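Local atomic coordinates of acyltransferase (Streptococcus pneumoniae, PDB entry 5UG1), a protein that transfers acetyl groups to peptidoglycan as the C-terminal catalytic domain of O-acetyltransferase A, a probable serine-dependent enzyme with an atypical alpha/beta hydrolase fold. Residues A[58-63]-A[85-90]; A[89-94]-A[124-129]. All coordinates share one frame; numbering follows the deposited sequence.

Interaction 1. Residues A[58-63]-A[85-90]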
loop_
_atom_site.group_PDB
_atom_site.type_symbol
_atom_site.label_atom_id
_atom_site.label_comp_id
_atom_site.label_asym_id
_atom_site.label_seq_id
_atom_site.Cartn_x
_atom_site.Cartn_y
_atom_site.Cartn_z
ATOM N N VAL A 58 6.982 0.707 -7.574
ATOM C CA VAL A 58 5.858 -0.196 -7.349
ATOM C C VAL A 58 5.282 0.095 -5.968
ATOM O O VAL A 58 6.011 0.092 -4.966
ATOM C CB VAL A 58 6.298 -1.668 -7.458
ATOM C CG1 VAL A 58 5.088 -2.597 -7.388
ATOM C CG2 VAL A 58 7.109 -1.891 -8.735
ATOM N N VAL A 59 3.982 0.348 -5.908
ATOM C CA VAL A 59 3.297 0.578 -4.644
ATOM C C VAL A 59 2.377 -0.605 -4.382
ATOM O O VAL A 59 1.465 -0.877 -5.173
ATOM C CB VAL A 59 2.513 1.898 -4.644
ATOM C CG1 VAL A 59 1.997 2.176 -3.240
ATOM C CG2 VAL A 59 3.407 3.051 -5.138
ATOM N N ILE A 60 2.613 -1.300 -3.270
ATOM C CA ILE A 60 1.813 -2.447 -2.855
ATOM C C ILE A 60 0.898 -1.956 -1.739
ATOM O O ILE A 60 1.338 -1.764 -0.600
ATOM C CB ILE A 60 2.686 -3.625 -2.394
ATOM C CG1 ILE A 60 3.676 -4.046 -3.485
ATOM C CG2 ILE A 60 1.803 -4.822 -1.950
ATOM C CD1 ILE A 60 3.040 -4.381 -4.873
ATOM N N ALA A 61 -0.374 -1.733 -2.060
ATOM C CA ALA A 61 -1.337 -1.175 -1.109
ATOM C C ALA A 61 -2.362 -2.248 -0.747
ATOM O O ALA A 61 -3.518 -2.228 -1.180
ATOM C CB ALA A 61 -1.997 0.089 -1.696
ATOM N N THR A 62 -1.914 -3.204 0.066
ATOM C CA THR A 62 -2.694 -4.371 0.454
ATOM C C THR A 62 -2.386 -4.698 1.909
ATOM O O THR A 62 -1.484 -4.120 2.521
ATOM C CB THR A 62 -2.352 -5.605 -0.397
ATOM O OG1 THR A 62 -0.971 -5.937 -0.197
ATOM C CG2 THR A 62 -2.621 -5.382 -1.896
ATOM N N GLY A 63 -3.053 -5.683 2.440
ATOM C CA GLY A 63 -2.693 -6.200 3.733
ATOM C C GLY A 63 -3.817 -6.445 4.699
ATOM O O GLY A 63 -3.698 -7.236 5.565
ATOM N N HIS A 85 13.701 -1.955 -9.601
ATOM C CA HIS A 85 12.526 -1.286 -9.066
ATOM C C HIS A 85 12.782 -0.797 -7.650
ATOM O O HIS A 85 13.646 -1.310 -6.935
ATOM C CB HIS A 85 11.322 -2.226 -9.074
ATOM C CG HIS A 85 10.920 -2.671 -10.448
ATOM N ND1 HIS A 85 10.036 -1.958 -11.233
ATOM C CD2 HIS A 85 11.286 -3.749 -11.179
ATOM C CE1 HIS A 85 9.867 -2.588 -12.382
ATOM N NE2 HIS A 85 10.617 -3.674 -12.376
ATOM N N HIS A 86 12.025 0.221 -7.263
ATOM C CA HIS A 86 11.857 0.604 -5.873
ATOM C C HIS A 86 10.426 0.274 -5.481
ATOM O O HIS A 86 9.509 0.391 -6.296
ATOM C CB HIS A 86 12.139 2.093 -5.655
ATOM C CG HIS A 86 12.296 2.470 -4.209
ATOM N ND1 HIS A 86 13.528 2.629 -3.608
ATOM C CD2 HIS A 86 11.375 2.727 -3.250
ATOM C CE1 HIS A 86 13.357 2.965 -2.340
ATOM N NE2 HIS A 86 12.060 3.029 -2.096
ATOM N N MET A 87 10.237 -0.152 -4.244
ATOM C CA MET A 87 8.957 -0.675 -3.797
ATOM C C MET A 87 8.492 0.116 -2.590
ATOM O O MET A 87 9.279 0.395 -1.687
ATOM C CB MET A 87 9.077 -2.159 -3.447
ATOM C CG MET A 87 7.804 -2.859 -3.075
ATOM S SD MET A 87 8.194 -4.557 -2.567
ATOM C CE MET A 87 6.940 -5.396 -3.506
ATOM N N ILE A 88 7.214 0.478 -2.579
ATOM C CA ILE A 88 6.601 1.155 -1.441
ATOM C C ILE A 88 5.538 0.240 -0.843
ATOM O O ILE A 88 4.683 -0.279 -1.569
ATOM C CB ILE A 88 6.016 2.507 -1.867
ATOM C CG1 ILE A 88 7.168 3.435 -2.226
ATOM C CG2 ILE A 88 5.150 3.105 -0.781
ATOM C CD1 ILE A 88 6.706 4.708 -2.705
ATOM N N LEU A 89 5.597 0.034 0.474
ATOM C CA LEU A 89 4.646 -0.824 1.174
ATOM C C LEU A 89 3.670 0.044 1.962
ATOM O O LEU A 89 4.092 0.851 2.804
ATOM C CB LEU A 89 5.379 -1.798 2.101
ATOM C CG LEU A 89 6.526 -2.589 1.468
ATOM C CD1 LEU A 89 7.264 -3.403 2.524
ATOM C CD2 LEU A 89 6.030 -3.487 0.337
ATOM N N VAL A 90 2.369 -0.126 1.705
ATOM C CA VAL A 90 1.329 0.616 2.413
ATOM C C VAL A 90 0.777 -0.276 3.526
ATOM O O VAL A 90 0.141 -1.305 3.256
ATOM C CB VAL A 90 0.220 1.080 1.464
ATOM C CG1 VAL A 90 -0.542 2.252 2.095
ATOM C CG2 VAL A 90 0.800 1.486 0.119
#

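Interaction 2. Residues A[89-94]-A[124-129]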
loop_
_atom_site.group_PDB
_atom_site.type_symbol
_atom_site.label_atom_id
_atom_site.label_comp_id
_atom_site.label_asym_id
_atom_site.label_seq_id
_atom_site.Cartn_x
_atom_site.Cartn_y
_atom_site.Cartn_z
ATOM N N LEU A 89 5.597 0.034 0.474
ATOM C CA LEU A 89 4.646 -0.824 1.174
ATOM C C LEU A 89 3.670 0.044 1.962
ATOM O O LEU A 89 4.092 0.851 2.804
ATOM C CB LEU A 89 5.379 -1.798 2.101
ATOM C CG LEU A 89 6.526 -2.589 1.468
ATOM C CD1 LEU A 89 7.264 -3.403 2.524
ATOM C CD2 LEU A 89 6.030 -3.487 0.337
ATOM N N VAL A 90 2.369 -0.126 1.705
ATOM C CA VAL A 90 1.329 0.616 2.413
ATOM C C VAL A 90 0.777 -0.276 3.526
ATOM O O VAL A 90 0.141 -1.305 3.256
ATOM C CB VAL A 90 0.220 1.080 1.464
ATOM C CG1 VAL A 90 -0.542 2.252 2.095
ATOM C CG2 VAL A 90 0.800 1.486 0.119
ATOM N N THR A 91 1.014 0.112 4.782
ATOM C CA THR A 91 0.610 -0.721 5.903
ATOM C C THR A 91 -0.914 -0.759 6.006
ATOM O O THR A 91 -1.591 0.217 5.669
ATOM C CB THR A 91 1.203 -0.212 7.219
ATOM O OG1 THR A 91 0.867 1.171 7.403
ATOM C CG2 THR A 91 2.748 -0.406 7.265
ATOM N N PRO A 92 -1.481 -1.885 6.437
ATOM C CA PRO A 92 -2.937 -1.994 6.525
ATOM C C PRO A 92 -3.452 -1.472 7.858
ATOM O O PRO A 92 -2.724 -1.395 8.846
ATOM C CB PRO A 92 -3.180 -3.503 6.392
ATOM C CG PRO A 92 -1.958 -4.107 6.977
ATOM C CD PRO A 92 -0.816 -3.169 6.722
ATOM N N TYR A 93 -4.738 -1.118 7.871
ATOM C CA TYR A 93 -5.384 -0.631 9.089
ATOM C C TYR A 93 -6.759 -1.263 9.254
ATOM O O TYR A 93 -7.661 -1.015 8.446
ATOM C CB TYR A 93 -5.505 0.892 9.076
ATOM C CG TYR A 93 -6.233 1.428 10.278
ATOM C CD1 TYR A 93 -5.629 1.450 11.532
ATOM C CD2 TYR A 93 -7.540 1.903 10.166
ATOM C CE1 TYR A 93 -6.316 1.939 12.644
ATOM C CE2 TYR A 93 -8.224 2.395 11.262
ATOM C CZ TYR A 93 -7.611 2.405 12.500
ATOM O OH TYR A 93 -8.301 2.898 13.588
ATOM N N GLU A 94 -6.908 -2.057 10.313
ATOM C CA GLU A 94 -8.191 -2.535 10.832
ATOM C C GLU A 94 -8.449 -1.795 12.146
ATOM O O GLU A 94 -7.744 -2.010 13.140
ATOM C CB GLU A 94 -8.158 -4.055 11.031
ATOM C CG GLU A 94 -9.235 -4.636 11.965
ATOM C CD GLU A 94 -10.642 -4.480 11.404
ATOM O OE1 GLU A 94 -10.968 -5.185 10.422
ATOM O OE2 GLU A 94 -11.409 -3.637 11.928
ATOM N N ILE A 124 8.401 2.866 3.383
ATOM C CA ILE A 124 7.113 2.654 4.041
ATOM C C ILE A 124 6.173 3.804 3.705
ATOM O O ILE A 124 6.597 4.957 3.569
ATOM C CB ILE A 124 7.283 2.502 5.567
ATOM C CG1 ILE A 124 6.099 1.726 6.172
ATOM C CG2 ILE A 124 7.430 3.871 6.245
ATOM C CD1 ILE A 124 6.015 0.286 5.688
ATOM N N ALA A 125 4.893 3.476 3.537
ATOM C CA ALA A 125 3.789 4.435 3.511
ATOM C C ALA A 125 2.843 4.006 4.630
ATOM O O ALA A 125 2.018 3.104 4.435
ATOM C CB ALA A 125 3.095 4.459 2.152
ATOM N N ASP A 126 2.960 4.643 5.803
ATOM C CA ASP A 126 2.393 4.091 7.041
ATOM C C ASP A 126 0.955 4.573 7.248
ATOM O O ASP A 126 0.629 5.348 8.156
ATOM C CB ASP A 126 3.273 4.439 8.231
ATOM C CG ASP A 126 3.132 3.436 9.362
ATOM O OD1 ASP A 126 2.122 2.695 9.382
ATOM O OD2 ASP A 126 4.038 3.378 10.227
ATOM N N TRP A 127 0.084 4.079 6.367
ATOM C CA TRP A 127 -1.345 4.326 6.503
ATOM C C TRP A 127 -1.859 3.896 7.874
ATOM O O TRP A 127 -2.688 4.587 8.482
ATOM C CB TRP A 127 -2.081 3.588 5.387
ATOM C CG TRP A 127 -3.572 3.491 5.566
ATOM C CD1 TRP A 127 -4.306 2.352 5.742
ATOM C CD2 TRP A 127 -4.504 4.577 5.579
ATOM N NE1 TRP A 127 -5.640 2.664 5.865
ATOM C CE2 TRP A 127 -5.786 4.025 5.765
ATOM C CE3 TRP A 127 -4.377 5.969 5.449
ATOM C CZ2 TRP A 127 -6.940 4.819 5.831
ATOM C CZ3 TRP A 127 -5.530 6.754 5.511
ATOM C CH2 TRP A 127 -6.787 6.176 5.703
ATOM N N ASN A 128 -1.388 2.749 8.370
ATOM C CA ASN A 128 -1.759 2.286 9.705
ATOM C C ASN A 128 -1.538 3.373 10.755
ATOM O O ASN A 128 -2.421 3.657 11.570
ATOM C CB ASN A 128 -0.950 1.031 10.052
ATOM C CG ASN A 128 -1.259 0.490 11.430
ATOM O OD1 ASN A 128 -0.709 0.955 12.432
ATOM N ND2 ASN A 128 -2.130 -0.515 11.487
ATOM N N GLN A 129 -0.358 3.994 10.749
ATOM C CA GLN A 129 -0.076 5.039 11.726
ATOM C C GLN A 129 -0.950 6.266 11.501
ATOM O O GLN A 129 -1.478 6.833 12.465
ATOM C CB GLN A 129 1.403 5.415 11.676
ATOM C CG GLN A 129 1.748 6.668 12.454
ATOM C CD GLN A 129 3.247 6.894 12.521
ATOM O OE1 GLN A 129 3.988 6.479 11.629
ATOM N NE2 GLN A 129 3.702 7.538 13.591
HETATM O O HOH W 1 -8.058 0.627 6.171
#

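Interaction 1. Residues A[58-63]-A[85-90]
Val90 leans over the end of strand 57-61 with one branch. With CG1 anti to the backbone N (chi1 -159°), CG2 of Val90 is left beside that N, where it meets Val59 CG1 at 3.6 Å and also rests against Ala61 CB. Val59 answers with CG1; the same methyl lies 4.1 Å from CG2 of Ile88, so Val59 CG1 lies between the methyls of Ile88 and Val90. On the other face, Met87 runs extended through its first two torsions and then bends at chi3 (-133°), bringing CE to 3.5 Å from Ile60 CG1. Further back, Val58 CG2 touches the His85 ring at ND1. Between the two faces run four backbone hydrogen bonds of a parallel pair, all nearly straight; Ile60 N to Ile88 O, at 2.9 Å, is one of them.

These are the two parallel strands of a beta-alpha-beta unit, joined through helix 70-80, which covers the face of Ile60, Met87 and Leu89 through Trp74 and Ile77. Helix 150-171 packs on Ala61 and Ile88 across the sheet. Strand 6-10 flanks 57-61, while strand 122-125 flanks 86-90.

Interaction 2. Residues A[89-94]-A[124-129]
The indole of Trp127 receives the loop after strand 86-90 along its edge. Thr91 O lies there near the ring plane, 3.5 Å from Trp127 CD1, and a water, also in plane, accepts from Trp127 NE1 while donating to Tyr93 O. Tyr93 CB comes in obliquely, 3.7 Å from Trp127 NE1. The phenol ring of Tyr93 stands at 71° to the Asn128 amide, with Tyr93 CD1 close to Asn128 O and ND2. That amide points ND2 at Pro92 O, 2.8 Å away, a bond lying in both the amide and the carbonyl plane; Glu106 takes a second bond from ND2 and OD1 is bonded to Arg113 and Lys132, so both ends of the amide are held.

Thr91 is the hub. With chi1 at 54° its OG1 sits between its own N and carbonyl carbon, facing the start of helix 127-132, where it accepts from Asn128 N (2.9 Å) and donates to Asp126 OD1 (2.8 Å). Asp126 is the N-cap: OD1 also takes Gln129 N, from the opposite face of the carboxylate, and OD2 forms a salt bridge with Arg113. Thr91 CG2 meets Ile124 CD1 at 3.7 Å. Ala125 O is shared as well, Thr91 N and Trp127 N approaching from opposite faces of its plane, the latter closing an inverse gamma turn at Asp126.

Beyond the two parallel strand ends, the loop and the first turn of helix 127-132 stay side by side. Helix 102-118 connects the strands and covers Leu89, Thr91 and Asn128, whereas Trp127 meets Tyr160 of helix 150-171 edge-to-face and strand 57-61 borders Val90.

From the N terminus, strand 57-61 comes first; the chain then passes through helix 70-80 and returns as strand 86-90, where interaction 1 closes the loop. The same strand opens interaction 2, closed after helix 102-118 by strand 122-125 and the start of helix 127-132. The two loops therefore follow one another, overlapping at Leu89 and Val90, and neither nests in nor crosses the other. Together they join three strands, neighbours in the sheet, from the central strand 57-61 to the edge strand 122-125. They also touch directly: Gly63 C packs 3.5 Å from Pro92 CB, and Ile88 CG2 meets Ala125 CB.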